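Local coordinates for capsular polysaccharide biosynthesis protein (Burkholderia pseudomallei, PDB 4BQN) that binds coenzyme A and probably acts as an acetyltransferase in the biosynthesis of the capsular polysaccharide, at residues D184-N189 with K193-T198; A16-K21 with L231-V236; A123-A128 with L274-W279; E209-C214 with I225-N230. The protein carries 1 engineered substitution. All coordinates share one frame; numbering follows the deposited sequence.

Contact 1. Residues D184-N189 with K193-T198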
loop_
_atom_site.group_PDB
_atom_site.type_symbol
_atom_site.label_atom_id
_atom_site.label_comp_id
_atom_site.label_asym_id
_atom_site.label_seq_id
_atom_site.Cartn_x
_atom_site.Cartn_y
_atom_site.Cartn_z
ATOM N N ASP A 184 12.654 7.812 3.536
ATOM C CA ASP A 184 13.152 8.509 4.728
ATOM C C ASP A 184 12.022 9.260 5.418
ATOM O O ASP A 184 11.944 9.289 6.645
ATOM C CB ASP A 184 14.292 9.477 4.357
ATOM C CG ASP A 184 15.490 8.772 3.738
ATOM O OD1 ASP A 184 15.812 7.639 4.158
ATOM O OD2 ASP A 184 16.119 9.357 2.829
ATOM N N PHE A 185 11.141 9.849 4.620
ATOM C CA PHE A 185 9.969 10.528 5.140
ATOM C C PHE A 185 9.081 9.577 5.942
ATOM O O PHE A 185 8.644 9.897 7.042
ATOM C CB PHE A 185 9.170 11.164 3.989
ATOM C CG PHE A 185 7.932 11.866 4.441
ATOM C CD1 PHE A 185 7.997 13.151 4.968
ATOM C CD2 PHE A 185 6.691 11.215 4.396
ATOM C CE1 PHE A 185 6.851 13.797 5.403
ATOM C CE2 PHE A 185 5.539 11.854 4.838
ATOM C CZ PHE A 185 5.625 13.144 5.345
ATOM N N ILE A 186 8.811 8.403 5.387
ATOM C CA ILE A 186 7.947 7.450 6.089
ATOM C C ILE A 186 8.534 7.073 7.459
ATOM O O ILE A 186 7.852 7.166 8.479
ATOM C CB ILE A 186 7.648 6.193 5.249
ATOM C CG1 ILE A 186 6.824 6.573 4.001
ATOM C CG2 ILE A 186 6.899 5.161 6.092
ATOM C CD1 ILE A 186 6.742 5.479 2.949
ATOM N N LEU A 187 9.796 6.656 7.484
ATOM C CA LEU A 187 10.373 6.211 8.741
ATOM C C LEU A 187 10.369 7.346 9.756
ATOM O O LEU A 187 10.064 7.129 10.929
ATOM C CB LEU A 187 11.779 5.666 8.538
ATOM C CG LEU A 187 12.493 5.194 9.816
ATOM C CD1 LEU A 187 11.781 4.010 10.468
ATOM C CD2 LEU A 187 13.964 4.890 9.558
ATOM N N ALA A 188 10.728 8.547 9.309
ATOM C CA ALA A 188 10.879 9.667 10.225
ATOM C C ALA A 188 9.550 10.164 10.775
ATOM O O ALA A 188 9.509 10.713 11.867
ATOM C CB ALA A 188 11.645 10.803 9.562
ATOM N N ASN A 189 8.461 9.954 10.033
ATOM C CA ASN A 189 7.177 10.529 10.416
ATOM C C ASN A 189 6.116 9.539 10.872
ATOM O O ASN A 189 5.072 9.968 11.345
ATOM C CB ASN A 189 6.607 11.348 9.258
ATOM C CG ASN A 189 7.387 12.604 9.010
ATOM O OD1 ASN A 189 7.097 13.647 9.603
ATOM N ND2 ASN A 189 8.402 12.512 8.159
ATOM N N LYS A 193 2.534 10.886 12.600
ATOM C CA LYS A 193 1.439 11.146 11.662
ATOM C C LYS A 193 1.002 9.818 11.078
ATOM O O LYS A 193 1.838 8.990 10.739
ATOM C CB LYS A 193 1.920 12.033 10.506
ATOM C CG LYS A 193 2.279 13.448 10.894
ATOM C CD LYS A 193 3.067 14.122 9.782
ATOM C CE LYS A 193 4.046 15.131 10.362
ATOM N NZ LYS A 193 5.096 14.496 11.211
ATOM N N ARG A 194 -0.301 9.624 10.930
ATOM C CA ARG A 194 -0.793 8.386 10.332
ATOM C C ARG A 194 -0.586 8.457 8.825
ATOM O O ARG A 194 -1.248 9.222 8.144
ATOM C CB ARG A 194 -2.273 8.188 10.656
ATOM C CG ARG A 194 -2.812 6.837 10.227
ATOM C CD ARG A 194 -4.326 6.762 10.334
ATOM N NE ARG A 194 -4.863 7.065 11.670
ATOM C CZ ARG A 194 -5.117 6.158 12.616
ATOM N NH1 ARG A 194 -4.822 4.884 12.422
ATOM N NH2 ARG A 194 -5.658 6.524 13.771
ATOM N N LEU A 195 0.342 7.649 8.317
ATOM C CA LEU A 195 0.739 7.734 6.912
ATOM C C LEU A 195 0.092 6.676 6.015
ATOM O O LEU A 195 0.109 6.809 4.791
ATOM C CB LEU A 195 2.261 7.644 6.788
ATOM C CG LEU A 195 3.059 8.789 7.439
ATOM C CD1 LEU A 195 4.550 8.569 7.211
ATOM C CD2 LEU A 195 2.603 10.154 6.924
ATOM N N PHE A 196 -0.475 5.642 6.628
ATOM C CA PHE A 196 -1.132 4.539 5.907
ATOM C C PHE A 196 -2.414 4.171 6.625
ATOM O O PHE A 196 -2.399 4.030 7.852
ATOM C CB PHE A 196 -0.253 3.290 5.825
ATOM C CG PHE A 196 0.921 3.425 4.890
ATOM C CD1 PHE A 196 2.090 4.078 5.276
ATOM C CD2 PHE A 196 0.864 2.872 3.614
ATOM C CE1 PHE A 196 3.175 4.180 4.410
ATOM C CE2 PHE A 196 1.958 2.965 2.744
ATOM C CZ PHE A 196 3.102 3.633 3.141
ATOM N N TYR A 197 -3.493 3.969 5.857
ATOM C CA TYR A 197 -4.740 3.386 6.368
ATOM C C TYR A 197 -4.712 1.843 6.330
ATOM O O TYR A 197 -5.355 1.171 7.156
ATOM C CB TYR A 197 -5.906 3.858 5.510
ATOM C CG TYR A 197 -6.282 5.301 5.694
ATOM C CD1 TYR A 197 -6.559 5.823 6.958
ATOM C CD2 TYR A 197 -6.411 6.142 4.582
ATOM C CE1 TYR A 197 -6.930 7.150 7.122
ATOM C CE2 TYR A 197 -6.795 7.478 4.734
ATOM C CZ TYR A 197 -7.057 7.980 6.008
ATOM O OH TYR A 197 -7.437 9.290 6.199
ATOM N N THR A 198 -4.019 1.292 5.336
ATOM C CA THR A 198 -3.713 -0.134 5.247
ATOM C C THR A 198 -2.289 -0.202 4.730
ATOM O O THR A 198 -1.729 0.839 4.299
ATOM C CB THR A 198 -4.590 -0.889 4.243
ATOM O OG1 THR A 198 -4.149 -0.529 2.927
ATOM C CG2 THR A 198 -6.078 -0.525 4.398
#
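The F185 ring meets the CD2 methyl of L195: CE2 of F185 lies 4.0 Å from CD2 of L195. The two side chains run obliquely to each other. The amide nitrogen of N189 sits 3.2 Å above one face of the F185 ring, toward its rim. The second ring, F196, is met at its edge and near its plane by CD1 of I186, 4.1 Å from CE1 of F196. Another ring, that of W100, lies against F196 with the planes at about 20°. L195 points from the loop toward the helix. Its CD1 methyl reaches the helix backbone, 3.7 Å from CA of I186, and also touches CB of N189.

N189 does most of the polar work. Its CG lies beside the backbone N (chi1 -70°), which turns the amide back along the helix. ND2 of N189 then donates to F185 O over 2.9 Å, in the carbonyl plane and on a lone pair. F185 O also takes the backbone N of N189. The ND2 bond fixes the rotation of the amide, with OD1 turned to K193. In the modelled lysine conformer, one of two, NZ of K193 meets OD1 of N189 at 2.7 Å, again on a lone pair. K193 N donates to N189 O over 3.0 Å.

The chain thus leaves the end of helix 183-189 and folds back against its side. The side chain of F196 lies about 6 Å from those of H99 and N200, which bind coenzyme A. The contact is a helix-to-loop packing that borders the coenzyme A site.

Contact 2. Residues A16-K21 with L231-V236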
loop_
_atom_site.group_PDB
_atom_site.type_symbol
_atom_site.label_atom_id
_atom_site.label_comp_id
_atom_site.label_asym_id
_atom_site.label_seq_id
_atom_site.Cartn_x
_atom_site.Cartn_y
_atom_site.Cartn_z
ATOM N N ALA A 16 -1.673 4.689 -8.293
ATOM C CA ALA A 16 -1.439 5.478 -9.496
ATOM C C ALA A 16 -2.589 6.455 -9.810
ATOM O O ALA A 16 -2.334 7.651 -9.938
ATOM C CB ALA A 16 -1.039 4.587 -10.666
ATOM N N PRO A 17 -3.855 5.985 -9.879
ATOM C CA PRO A 17 -4.936 6.949 -10.075
ATOM C C PRO A 17 -5.000 7.969 -8.924
ATOM O O PRO A 17 -5.320 9.140 -9.155
ATOM C CB PRO A 17 -6.183 6.048 -10.140
ATOM C CG PRO A 17 -5.647 4.754 -10.703
ATOM C CD PRO A 17 -4.329 4.592 -10.010
ATOM N N ALA A 18 -4.681 7.529 -7.704
ATOM C CA ALA A 18 -4.688 8.432 -6.545
ATOM C C ALA A 18 -3.635 9.522 -6.702
ATOM O O ALA A 18 -3.914 10.698 -6.428
ATOM C CB ALA A 18 -4.461 7.661 -5.253
ATOM N N LEU A 19 -2.456 9.151 -7.198
ATOM C CA LEU A 19 -1.388 10.115 -7.454
ATOM C C LEU A 19 -1.785 11.114 -8.545
ATOM O O LEU A 19 -1.538 12.305 -8.393
ATOM C CB LEU A 19 -0.107 9.350 -7.832
ATOM C CG LEU A 19 1.094 10.212 -8.208
ATOM C CD1 LEU A 19 1.468 11.199 -7.118
ATOM C CD2 LEU A 19 2.267 9.288 -8.516
ATOM N N ALA A 20 -2.393 10.638 -9.631
ATOM C CA ALA A 20 -2.871 11.539 -10.680
ATOM C C ALA A 20 -3.888 12.547 -10.124
ATOM O O ALA A 20 -3.841 13.734 -10.454
ATOM C CB ALA A 20 -3.479 10.743 -11.819
ATOM N N LYS A 21 -4.808 12.072 -9.283
ATOM C CA LYS A 21 -5.811 12.941 -8.678
ATOM C C LYS A 21 -5.117 14.025 -7.838
ATOM O O LYS A 21 -5.482 15.207 -7.890
ATOM C CB LYS A 21 -6.780 12.109 -7.830
ATOM C CG LYS A 21 -8.023 12.845 -7.352
ATOM C CD LYS A 21 -9.074 13.004 -8.446
ATOM C CE LYS A 21 -9.886 11.735 -8.653
ATOM N NZ LYS A 21 -10.882 11.915 -9.746
ATOM N N LEU A 231 -8.475 16.155 -0.330
ATOM C CA LEU A 231 -8.387 14.909 -1.078
ATOM C C LEU A 231 -7.760 13.816 -0.221
ATOM O O LEU A 231 -6.712 14.020 0.374
ATOM C CB LEU A 231 -7.547 15.114 -2.336
ATOM C CG LEU A 231 -8.134 15.869 -3.521
ATOM C CD1 LEU A 231 -7.128 15.779 -4.654
ATOM C CD2 LEU A 231 -9.480 15.300 -3.943
ATOM N N ASP A 232 -8.403 12.658 -0.169
ATOM C CA ASP A 232 -7.892 11.520 0.605
ATOM C C ASP A 232 -8.316 10.276 -0.180
ATOM O O ASP A 232 -9.274 9.571 0.202
ATOM C CB ASP A 232 -8.482 11.559 2.017
ATOM C CG ASP A 232 -7.735 10.693 3.009
ATOM O OD1 ASP A 232 -6.691 10.101 2.676
ATOM O OD2 ASP A 232 -8.210 10.608 4.156
ATOM N N PRO A 233 -7.629 10.021 -1.314
ATOM C CA PRO A 233 -8.217 9.114 -2.311
ATOM C C PRO A 233 -8.259 7.640 -1.935
ATOM O O PRO A 233 -9.049 6.908 -2.517
ATOM C CB PRO A 233 -7.331 9.302 -3.556
ATOM C CG PRO A 233 -6.541 10.524 -3.322
ATOM C CD PRO A 233 -6.447 10.735 -1.839
ATOM N N LEU A 234 -7.445 7.216 -0.970
ATOM C CA LEU A 234 -7.363 5.799 -0.607
ATOM C C LEU A 234 -7.881 5.552 0.807
ATOM O O LEU A 234 -7.283 4.803 1.575
ATOM C CB LEU A 234 -5.930 5.292 -0.782
ATOM C CG LEU A 234 -5.428 5.380 -2.223
ATOM C CD1 LEU A 234 -3.965 5.004 -2.271
ATOM C CD2 LEU A 234 -6.214 4.481 -3.161
ATOM N N ASP A 235 -9.008 6.176 1.133
ATOM C CA ASP A 235 -9.559 6.120 2.488
ATOM C C ASP A 235 -10.695 5.105 2.670
ATOM O O ASP A 235 -11.354 5.107 3.713
ATOM C CB ASP A 235 -10.043 7.511 2.924
ATOM C CG ASP A 235 -11.278 7.964 2.173
ATOM O OD1 ASP A 235 -11.497 7.526 1.027
ATOM O OD2 ASP A 235 -12.033 8.784 2.732
ATOM N N VAL A 236 -10.913 4.239 1.680
ATOM C CA VAL A 236 -12.004 3.260 1.730
ATOM C C VAL A 236 -11.977 2.392 3.002
ATOM O O VAL A 236 -13.023 2.182 3.650
ATOM C CB VAL A 236 -12.030 2.359 0.453
ATOM C CG1 VAL A 236 -10.695 1.671 0.168
ATOM C CG2 VAL A 236 -13.144 1.318 0.535
#
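The CB methyl of A18 packs on the ring of P233, with the two CB atoms 3.7 Å apart. The same methyl also meets L234, 3.9 Å from its CG. CD1 and CD2 of L234 are at similar range, so the methyl rests against the leucine's branch point. L234 achieves this with CG anti to its carbonyl carbon (chi1 -62°), which brings the end of the side chain closer to helix 15-24 than its base. The small alanine lets the loop come close: CA of A18 and CA of P233 are 5.6 Å apart.

P233 and L234 are the two central residues of a type I beta turn from D232 to D235. The turn lies against a helix that follows the first strand, 6-11, of the parallel sheet. This region borders the coenzyme A site. The side chain of L234 is about 4 Å from that of C14, which binds coenzyme A covalently in a structure of this protein, and about 5 Å from the bound cofactor.

One turn beyond A18, the helix meets L231, whose CD1 lies 3.7 Å from K21 O. The CG of K21 touches the same methyl at 4.1 Å, and the two side chains cross at about a right angle. In the modelled conformer, one of two, the lysine chain then bends at chi2 and chi3, carrying its amine away from the loop.

Contact 3. Residues A123-A128 with L274-W279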
loop_
_atom_site.group_PDB
_atom_site.type_symbol
_atom_site.label_atom_id
_atom_site.label_comp_id
_atom_site.label_asym_id
_atom_site.label_seq_id
_atom_site.Cartn_x
_atom_site.Cartn_y
_atom_site.Cartn_z
ATOM N N ALA A 123 -3.443 -11.902 9.453
ATOM C CA ALA A 123 -2.591 -13.071 9.365
ATOM C C ALA A 123 -2.245 -13.668 10.718
ATOM O O ALA A 123 -1.993 -14.870 10.801
ATOM C CB ALA A 123 -1.324 -12.750 8.591
ATOM N N LEU A 124 -2.215 -12.866 11.780
ATOM C CA LEU A 124 -1.963 -13.466 13.089
ATOM C C LEU A 124 -3.127 -14.370 13.476
ATOM O O LEU A 124 -2.919 -15.425 14.048
ATOM C CB LEU A 124 -1.692 -12.400 14.152
ATOM C CG LEU A 124 -1.142 -12.979 15.464
ATOM C CD1 LEU A 124 0.196 -13.684 15.266
ATOM C CD2 LEU A 124 -1.011 -11.875 16.490
ATOM N N ILE A 125 -4.350 -13.953 13.155
ATOM C CA ILE A 125 -5.526 -14.819 13.337
ATOM C C ILE A 125 -5.366 -16.123 12.553
ATOM O O ILE A 125 -5.680 -17.187 13.073
ATOM C CB ILE A 125 -6.831 -14.064 13.033
ATOM C CG1 ILE A 125 -7.081 -13.096 14.182
ATOM C CG2 ILE A 125 -8.015 -15.021 12.862
ATOM C CD1 ILE A 125 -8.326 -12.249 14.066
ATOM N N ALA A 126 -4.883 -16.047 11.311
ATOM C CA ALA A 126 -4.602 -17.280 10.567
ATOM C C ALA A 126 -3.675 -18.225 11.349
ATOM O O ALA A 126 -3.936 -19.424 11.438
ATOM C CB ALA A 126 -4.033 -16.979 9.185
ATOM N N GLY A 127 -2.614 -17.677 11.938
ATOM C CA GLY A 127 -1.719 -18.484 12.774
ATOM C C GLY A 127 -2.404 -19.080 13.990
ATOM O O GLY A 127 -2.170 -20.233 14.343
ATOM N N ALA A 128 -3.264 -18.291 14.623
ATOM C CA ALA A 128 -4.050 -18.769 15.759
ATOM C C ALA A 128 -4.986 -19.916 15.356
ATOM O O ALA A 128 -5.098 -20.909 16.084
ATOM C CB ALA A 128 -4.826 -17.620 16.374
ATOM N N LEU A 274 -13.638 -11.446 15.331
ATOM C CA LEU A 274 -14.383 -12.700 15.343
ATOM C C LEU A 274 -14.731 -13.162 13.924
ATOM O O LEU A 274 -14.623 -14.354 13.608
ATOM C CB LEU A 274 -15.643 -12.557 16.197
ATOM C CG LEU A 274 -15.429 -12.387 17.709
ATOM C CD1 LEU A 274 -16.730 -12.040 18.412
ATOM C CD2 LEU A 274 -14.776 -13.601 18.355
ATOM N N GLU A 275 -15.129 -12.226 13.066
ATOM C CA GLU A 275 -15.448 -12.554 11.668
ATOM C C GLU A 275 -14.221 -13.020 10.884
ATOM O O GLU A 275 -14.324 -13.839 9.981
ATOM C CB GLU A 275 -16.131 -11.369 10.979
ATOM C CG GLU A 275 -17.556 -11.118 11.458
ATOM C CD GLU A 275 -18.240 -9.933 10.786
ATOM O OE1 GLU A 275 -17.752 -9.464 9.735
ATOM O OE2 GLU A 275 -19.274 -9.469 11.316
ATOM N N GLN A 276 -13.050 -12.503 11.235
ATOM C CA GLN A 276 -11.806 -13.013 10.636
ATOM C C GLN A 276 -11.620 -14.494 10.948
ATOM O O GLN A 276 -11.285 -15.293 10.062
ATOM C CB GLN A 276 -10.583 -12.202 11.106
ATOM C CG GLN A 276 -10.549 -10.780 10.566
ATOM C CD GLN A 276 -10.153 -10.743 9.101
ATOM O OE1 GLN A 276 -9.131 -11.306 8.715
ATOM N NE2 GLN A 276 -10.970 -10.096 8.277
ATOM N N PHE A 277 -11.834 -14.873 12.208
ATOM C CA PHE A 277 -11.784 -16.297 12.565
ATOM C C PHE A 277 -12.760 -17.106 11.719
ATOM O O PHE A 277 -12.392 -18.145 11.167
ATOM C CB PHE A 277 -12.059 -16.519 14.058
ATOM C CG PHE A 277 -10.833 -16.416 14.919
ATOM C CD1 PHE A 277 -10.044 -17.544 15.167
ATOM C CD2 PHE A 277 -10.446 -15.189 15.461
ATOM C CE1 PHE A 277 -8.901 -17.461 15.946
ATOM C CE2 PHE A 277 -9.308 -15.105 16.253
ATOM C CZ PHE A 277 -8.528 -16.235 16.477
ATOM N N GLU A 278 -13.991 -16.614 11.598
ATOM C CA GLU A 278 -15.021 -17.325 10.848
ATOM C C GLU A 278 -14.619 -17.466 9.379
ATOM O O GLU A 278 -14.830 -18.513 8.768
ATOM C CB GLU A 278 -16.359 -16.613 11.017
ATOM C CG GLU A 278 -16.866 -16.742 12.450
ATOM C CD GLU A 278 -17.887 -15.705 12.879
ATOM O OE1 GLU A 278 -18.298 -14.853 12.068
ATOM O OE2 GLU A 278 -18.287 -15.752 14.061
ATOM N N TRP A 279 -13.997 -16.427 8.828
ATOM C CA TRP A 279 -13.561 -16.439 7.441
ATOM C C TRP A 279 -12.478 -17.505 7.230
ATOM O O TRP A 279 -12.596 -18.336 6.328
ATOM C CB TRP A 279 -13.079 -15.045 7.026
ATOM C CG TRP A 279 -12.833 -14.929 5.551
ATOM C CD1 TRP A 279 -13.753 -14.594 4.592
ATOM C CD2 TRP A 279 -11.599 -15.155 4.859
ATOM N NE1 TRP A 279 -13.168 -14.604 3.345
ATOM C CE2 TRP A 279 -11.844 -14.932 3.482
ATOM C CE3 TRP A 279 -10.302 -15.510 5.267
ATOM C CZ2 TRP A 279 -10.852 -15.077 2.508
ATOM C CZ3 TRP A 279 -9.300 -15.649 4.281
ATOM C CH2 TRP A 279 -9.593 -15.441 2.925
#
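I125 and F277 carry most of this buried helix-helix packing, with Q276 at its side. It joins helices 123-130 and 269-281. The axes of segments 123-128 and 274-279 cross at -57° and approach to 9.5 Å. The closest backbone pair is I125 and F277, with CA atoms 6.5 Å apart.

I125 directs its branched side chain at the opposite helix. Its CG2 is anti to the backbone N and its CG1 is anti to the carbonyl carbon (chi1 -73°). Both branches touch the ring. CG2 sits over the face of F277, and CG1 of I125 lies 3.6 Å from CE2 of F277. CD1 of I125 also reaches CB of Q276 at 3.7 Å. The far end of the ring meets A128, whose CB is 4.0 Å from CZ of F277.

Q276 contributes its aliphatic base here. Its chain bends at chi2, and OE1 accepts a hydrogen bond from D122 N, just before helix 123-130. Y138 of helix 135-140 meets the F277 ring edge-to-face and also touches I125 and A128. The packing joins these helices far from the coenzyme A site. The central interaction is a CH-pi contact: CG2 of I125 lies 3.5 Å from the centroid of the F277 ring, only 11° off its normal.

Contact 4. Residues E209-C214 with I225-N230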
loop_
_atom_site.group_PDB
_atom_site.type_symbol
_atom_site.label_atom_id
_atom_site.label_comp_id
_atom_site.label_asym_id
_atom_site.label_seq_id
_atom_site.Cartn_x
_atom_site.Cartn_y
_atom_site.Cartn_z
ATOM N N GLU A 209 2.852 14.018 -0.045
ATOM C CA GLU A 209 4.311 13.991 -0.011
ATOM C C GLU A 209 4.894 13.377 -1.287
ATOM O O GLU A 209 5.816 13.945 -1.889
ATOM C CB GLU A 209 4.845 13.268 1.235
ATOM C CG GLU A 209 6.284 13.646 1.546
ATOM C CD GLU A 209 6.440 15.109 1.944
ATOM O OE1 GLU A 209 5.518 15.680 2.576
ATOM O OE2 GLU A 209 7.485 15.709 1.615
ATOM N N ILE A 210 4.365 12.229 -1.716
ATOM C CA ILE A 210 4.890 11.589 -2.931
ATOM C C ILE A 210 4.602 12.441 -4.172
ATOM O O ILE A 210 5.459 12.558 -5.050
ATOM C CB ILE A 210 4.419 10.113 -3.088
ATOM C CG1 ILE A 210 5.183 9.385 -4.189
ATOM C CG2 ILE A 210 2.931 10.013 -3.336
ATOM C CD1 ILE A 210 6.630 9.173 -3.865
ATOM N N ALA A 211 3.419 13.059 -4.234
ATOM C CA ALA A 211 3.102 13.967 -5.343
ATOM C C ALA A 211 4.102 15.138 -5.372
ATOM O O ALA A 211 4.562 15.540 -6.441
ATOM C CB ALA A 211 1.679 14.478 -5.224
ATOM N N ALA A 212 4.441 15.682 -4.204
ATOM C CA ALA A 212 5.457 16.731 -4.128
ATOM C C ALA A 212 6.797 16.254 -4.695
ATOM O O ALA A 212 7.446 16.992 -5.455
ATOM C CB ALA A 212 5.611 17.219 -2.696
ATOM N N ARG A 213 7.218 15.033 -4.356
ATOM C CA ARG A 213 8.489 14.522 -4.872
ATOM C C ARG A 213 8.440 14.332 -6.380
ATOM O O ARG A 213 9.442 14.537 -7.056
ATOM C CB ARG A 213 8.939 13.242 -4.166
ATOM C CG ARG A 213 8.909 13.268 -2.635
ATOM C CD ARG A 213 9.546 14.504 -2.002
ATOM N NE ARG A 213 9.337 14.500 -0.551
ATOM C CZ ARG A 213 10.052 13.798 0.331
ATOM N NH1 ARG A 213 11.074 13.029 -0.067
ATOM N NH2 ARG A 213 9.747 13.880 1.629
ATOM N N CYS A 214 7.283 13.958 -6.914
ATOM C CA CYS A 214 7.131 13.894 -8.353
ATOM C C CYS A 214 7.340 15.274 -8.975
ATOM O O CYS A 214 8.033 15.407 -9.978
ATOM C CB CYS A 214 5.745 13.380 -8.726
ATOM S SG CYS A 214 5.479 11.643 -8.358
ATOM N N ILE A 225 4.478 23.985 -5.154
ATOM C CA ILE A 225 3.755 22.774 -4.788
ATOM C C ILE A 225 2.669 23.052 -3.752
ATOM O O ILE A 225 2.960 23.471 -2.632
ATOM C CB ILE A 225 4.734 21.698 -4.283
ATOM C CG1 ILE A 225 5.829 21.435 -5.329
ATOM C CG2 ILE A 225 3.983 20.417 -3.922
ATOM C CD1 ILE A 225 6.990 20.615 -4.802
ATOM N N SER A 226 1.419 22.806 -4.140
ATOM C CA SER A 226 0.284 22.957 -3.237
ATOM C C SER A 226 -0.815 22.028 -3.711
ATOM O O SER A 226 -1.020 21.865 -4.900
ATOM C CB SER A 226 -0.215 24.407 -3.179
ATOM O OG SER A 226 -0.795 24.801 -4.402
ATOM N N PHE A 227 -1.502 21.398 -2.771
ATOM C CA PHE A 227 -2.535 20.428 -3.110
ATOM C C PHE A 227 -3.850 20.740 -2.422
ATOM O O PHE A 227 -3.894 21.487 -1.441
ATOM C CB PHE A 227 -2.080 19.003 -2.741
ATOM C CG PHE A 227 -0.803 18.584 -3.413
ATOM C CD1 PHE A 227 -0.753 18.370 -4.788
ATOM C CD2 PHE A 227 0.367 18.446 -2.674
ATOM C CE1 PHE A 227 0.436 18.013 -5.417
ATOM C CE2 PHE A 227 1.559 18.061 -3.290
ATOM C CZ PHE A 227 1.596 17.849 -4.664
ATOM N N ASP A 228 -4.917 20.121 -2.927
ATOM C CA ASP A 228 -6.217 20.170 -2.275
ATOM C C ASP A 228 -6.111 19.334 -1.000
ATOM O O ASP A 228 -5.973 18.118 -1.067
ATOM C CB ASP A 228 -7.291 19.591 -3.210
ATOM C CG ASP A 228 -8.687 19.582 -2.601
ATOM O OD1 ASP A 228 -8.854 19.829 -1.386
ATOM O OD2 ASP A 228 -9.638 19.308 -3.365
ATOM N N GLN A 229 -6.158 19.995 0.156
ATOM C CA GLN A 229 -6.017 19.338 1.461
ATOM C C GLN A 229 -7.183 18.415 1.810
ATOM O O GLN A 229 -7.091 17.636 2.757
ATOM C CB GLN A 229 -5.849 20.379 2.581
ATOM C CG GLN A 229 -4.677 21.326 2.383
ATOM C CD GLN A 229 -3.347 20.600 2.383
ATOM O OE1 GLN A 229 -2.991 19.920 3.355
ATOM N NE2 GLN A 229 -2.596 20.742 1.294
ATOM N N ASN A 230 -8.282 18.513 1.068
ATOM C CA ASN A 230 -9.442 17.656 1.327
ATOM C C ASN A 230 -9.395 16.308 0.621
ATOM O O ASN A 230 -10.178 15.414 0.936
ATOM C CB ASN A 230 -10.741 18.382 0.976
ATOM C CG ASN A 230 -10.946 19.642 1.790
ATOM O OD1 ASN A 230 -10.814 19.635 3.016
ATOM N ND2 ASN A 230 -11.273 20.736 1.109
#
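Helix-to-loop packing brings I225 and F227 against A211 and A212 of helix 204-217. The segment 225-230 belongs to the long connection that follows this helix. Its first residues lie against the helix and the rest leads away from it. The contact lies away from the coenzyme A site.

CZ is the nearest atom of the F227 ring to the helix, and the approach is oblique. CZ of F227 comes to 3.4 Å from CB of A211, which is tight packing. It is also 3.6 Å from the backbone N of A212. The chi1 of -58° sets CG anti to the carbonyl carbon and directs the ring at the two alanines. Their small side chains allow this close approach. M22 of helix 15-24 touches both F227 and A211, so F227 packs where helices 15-24 and 204-217 meet.

I225 uses both branches. CG2 of I225 packs on CB of A212 at 3.8 Å, and CD1 of I225 lies 3.7 Å from A212 O.

On another side of the helix, R213 grips E209 one turn earlier. NE and NH2 both donate to OE2, side-on and in the guanidinium plane, forming a salt bridge. In the loop, NE2 of Q229 donates to F227 O from above the carbonyl plane. This ties the residue carrying the ring to the chain just beyond it. An Asx turn shapes the following residues: N230 N donates to OD1 of D228 over 2.8 Å, approaching 41° out of the carboxylate plane.

How the contacts relate
Contacts 1, 2 and 4 form one neighbourhood, with centres 11 to 16 Å apart. Helix 204-217 joins contacts 1 and 4: F185 packs on E209 and R213. Contacts 2 and 4 meet where L19 touches A211 and C214. Contacts 1 and 2 meet at Y197, whose OH is 2.6 Å from OD2 of D232, and both border the coenzyme A site. Contact 3 is remote, its centre 26 to 37 Å from the others. Along the chain, contact 1 closes before contact 4 opens, and both fall between the segments of contact 2, which interlock with those of contact 3. The chain thus visits the two regions alternately, contact 2 and contact 3 taking turns along it.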